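Local coordinates for quinonprotein alcohol dehydrogenase-like protein (Bacteroides thetaiotaomicron VPI-5482, PDB 4R5O), which is of unknown function but binds calcium and joins an immunoglobulin-like beta-sandwich to a seven-bladed beta-propeller, at residues E385-Y390 and S421-N426. Sequence-based numbering, arbitrary orientation. Where two conformers were deposited one is given.
Sequences ELYVTY and SQILFN
The rings of Tyr-387 and Phe-425 meet at their edges, and they do not stack. Their planes are turned 45° apart and their centroids stand 5.6 Å from each other. The CE1-CZ edge of Phe-425 faces the CE2 and hydroxyl side of Tyr-387, with CE1 of Phe-425 3.5 Å from OH of Tyr-387. One face of the Tyr-387 ring has the backbone oxygen of Glu-385 above its centre, 4.3 Å from the plane. Ile-423 comes in obliquely beside the same ring, with CG2 3.9 Å from CD2 of Tyr-387. Its longer branch lies against the base of the tyrosine, with CD1 of Ile-423 3.5 Å from CB of Tyr-387. That branch starts with CG1 anti to the carbonyl carbon (chi1 -66°) and runs on extended to CD1. The contact between the two segments is apolar, and the Tyr-387 hydroxyl is hydrogen-bonded to Asn-380. Phe-104 of strand 103-108 meets the Tyr-387 ring and also touches Ile-423 and Phe-425. With an alanine here in place of Tyr-387, the space beside Ile-423 and Phe-425 would probably open into a gap, and Asn-380 would lose its hydroxyl partner. The backbones stay apart, with CA of Tyr-387 8.0 Å from CA of Ile-423. Strand 386-392 is the second strand of one four-stranded antiparallel sheet. Strand 422-424, near the C-terminus, is an edge strand of another, pairing with strand 103-108. This C-terminal strand completing a blade begun by an earlier part of the chain is the closure typical of beta-propellers, and the contact packs that blade against its neighbour.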
loop_
_atom_site.group_PDB
_atom_site.type_symbol
_atom_site.label_atom_id
_atom_site.label_comp_id
_atom_site.label_asym_id
_atom_site.label_seq_id
_atom_site.Cartn_x
_atom_site.Cartn_y
_atom_site.Cartn_z
ATOM N N GLU A 385 10.213 15.742 -1.689
ATOM C CA GLU A 385 8.974 16.023 -0.966
ATOM C C GLU A 385 8.764 15.032 0.184
ATOM O O GLU A 385 8.895 13.825 -0.010
ATOM C CB GLU A 385 7.762 15.974 -1.919
ATOM C CG GLU A 385 7.661 17.087 -2.956
ATOM C CD GLU A 385 6.619 16.826 -4.027
ATOM O OE1 GLU A 385 6.653 15.751 -4.670
ATOM O OE2 GLU A 385 5.775 17.720 -4.245
ATOM N N LEU A 386 8.424 15.556 1.376
ATOM C CA LEU A 386 8.150 14.789 2.598
ATOM C C LEU A 386 6.643 14.693 2.813
ATOM O O LEU A 386 5.956 15.711 2.788
ATOM C CB LEU A 386 8.843 15.458 3.806
ATOM C CG LEU A 386 8.757 14.777 5.186
ATOM C CD1 LEU A 386 9.684 13.564 5.278
ATOM C CD2 LEU A 386 9.161 15.733 6.254
ATOM N N TYR A 387 6.141 13.479 3.002
ATOM C CA TYR A 387 4.738 13.211 3.249
ATOM C C TYR A 387 4.552 12.870 4.703
ATOM O O TYR A 387 5.005 11.825 5.163
ATOM C CB TYR A 387 4.206 12.081 2.359
ATOM C CG TYR A 387 4.581 12.163 0.901
ATOM C CD1 TYR A 387 4.081 13.167 0.093
ATOM C CD2 TYR A 387 5.316 11.160 0.297
ATOM C CE1 TYR A 387 4.402 13.239 -1.259
ATOM C CE2 TYR A 387 5.631 11.210 -1.057
ATOM C CZ TYR A 387 5.155 12.245 -1.838
ATOM O OH TYR A 387 5.411 12.310 -3.185
ATOM N N VAL A 388 3.866 13.741 5.417
ATOM C CA VAL A 388 3.577 13.641 6.833
ATOM C C VAL A 388 2.087 13.395 7.051
ATOM O O VAL A 388 1.261 14.108 6.481
ATOM C CB VAL A 388 4.030 14.935 7.529
ATOM C CG1 VAL A 388 3.880 14.818 9.026
ATOM C CG2 VAL A 388 5.474 15.277 7.178
ATOM N N THR A 389 1.743 12.393 7.891
ATOM C CA THR A 389 0.367 12.049 8.269
ATOM C C THR A 389 0.075 12.637 9.649
ATOM O O THR A 389 0.720 12.279 10.628
ATOM C CB THR A 389 0.148 10.542 8.230
ATOM O OG1 THR A 389 0.482 10.048 6.931
ATOM C CG2 THR A 389 -1.251 10.136 8.608
ATOM N N TYR A 390 -0.896 13.567 9.701
ATOM C CA TYR A 390 -1.350 14.236 10.917
ATOM C C TYR A 390 -2.746 13.787 11.325
ATOM O O TYR A 390 -3.551 13.448 10.449
ATOM C CB TYR A 390 -1.371 15.762 10.722
ATOM C CG TYR A 390 -0.039 16.417 10.486
ATOM C CD1 TYR A 390 0.803 16.721 11.545
ATOM C CD2 TYR A 390 0.327 16.848 9.224
ATOM C CE1 TYR A 390 2.015 17.380 11.343
ATOM C CE2 TYR A 390 1.535 17.507 9.007
ATOM C CZ TYR A 390 2.378 17.774 10.071
ATOM O OH TYR A 390 3.577 18.423 9.877
ATOM N N SER A 421 -2.187 4.537 6.899
ATOM C CA SER A 421 -1.155 3.781 7.619
ATOM C C SER A 421 0.196 3.781 6.902
ATOM O O SER A 421 1.236 3.580 7.551
ATOM C CB SER A 421 -1.606 2.337 7.816
ATOM O OG SER A 421 -1.944 1.713 6.588
ATOM N N GLN A 422 0.174 3.994 5.574
ATOM C CA GLN A 422 1.353 3.950 4.728
ATOM C C GLN A 422 1.121 4.651 3.392
ATOM O O GLN A 422 -0.007 4.698 2.940
ATOM C CB GLN A 422 1.667 2.476 4.498
ATOM C CG GLN A 422 2.915 2.203 3.740
ATOM C CD GLN A 422 3.201 0.774 3.837
ATOM O OE1 GLN A 422 2.388 0.006 4.332
ATOM N NE2 GLN A 422 4.377 0.399 3.392
ATOM N N ILE A 423 2.195 5.169 2.769
ATOM C CA ILE A 423 2.273 5.850 1.475
ATOM C C ILE A 423 3.234 5.057 0.616
ATOM O O ILE A 423 4.314 4.694 1.073
ATOM C CB ILE A 423 2.687 7.352 1.643
ATOM C CG1 ILE A 423 1.579 8.116 2.395
ATOM C CG2 ILE A 423 3.014 8.018 0.267
ATOM C CD1 ILE A 423 1.842 9.456 2.653
ATOM N N LEU A 424 2.832 4.768 -0.620
ATOM C CA LEU A 424 3.592 3.947 -1.573
ATOM C C LEU A 424 3.688 4.605 -2.924
ATOM O O LEU A 424 2.774 5.338 -3.289
ATOM C CB LEU A 424 2.888 2.576 -1.730
ATOM C CG LEU A 424 2.789 1.705 -0.485
ATOM C CD1 LEU A 424 1.612 0.776 -0.563
ATOM C CD2 LEU A 424 4.108 0.981 -0.175
ATOM N N PHE A 425 4.761 4.295 -3.691
ATOM C CA PHE A 425 4.936 4.757 -5.075
ATOM C C PHE A 425 4.769 3.546 -6.013
ATOM O O PHE A 425 4.903 2.414 -5.542
ATOM C CB PHE A 425 6.282 5.471 -5.276
ATOM C CG PHE A 425 6.453 6.648 -4.336
ATOM C CD1 PHE A 425 5.794 7.853 -4.571
ATOM C CD2 PHE A 425 7.271 6.551 -3.210
ATOM C CE1 PHE A 425 5.940 8.927 -3.689
ATOM C CE2 PHE A 425 7.415 7.630 -2.336
ATOM C CZ PHE A 425 6.741 8.805 -2.579
ATOM N N ASN A 426 4.439 3.764 -7.319
ATOM C CA ASN A 426 4.228 2.641 -8.232
ATOM C C ASN A 426 5.525 2.213 -8.908
ATOM O O ASN A 426 5.533 1.215 -9.631
ATOM C CB ASN A 426 3.188 2.993 -9.289
ATOM C CG ASN A 426 3.642 3.712 -10.530
ATOM O OD1 ASN A 426 4.529 4.560 -10.522
ATOM N ND2 ASN A 426 2.971 3.415 -11.632
#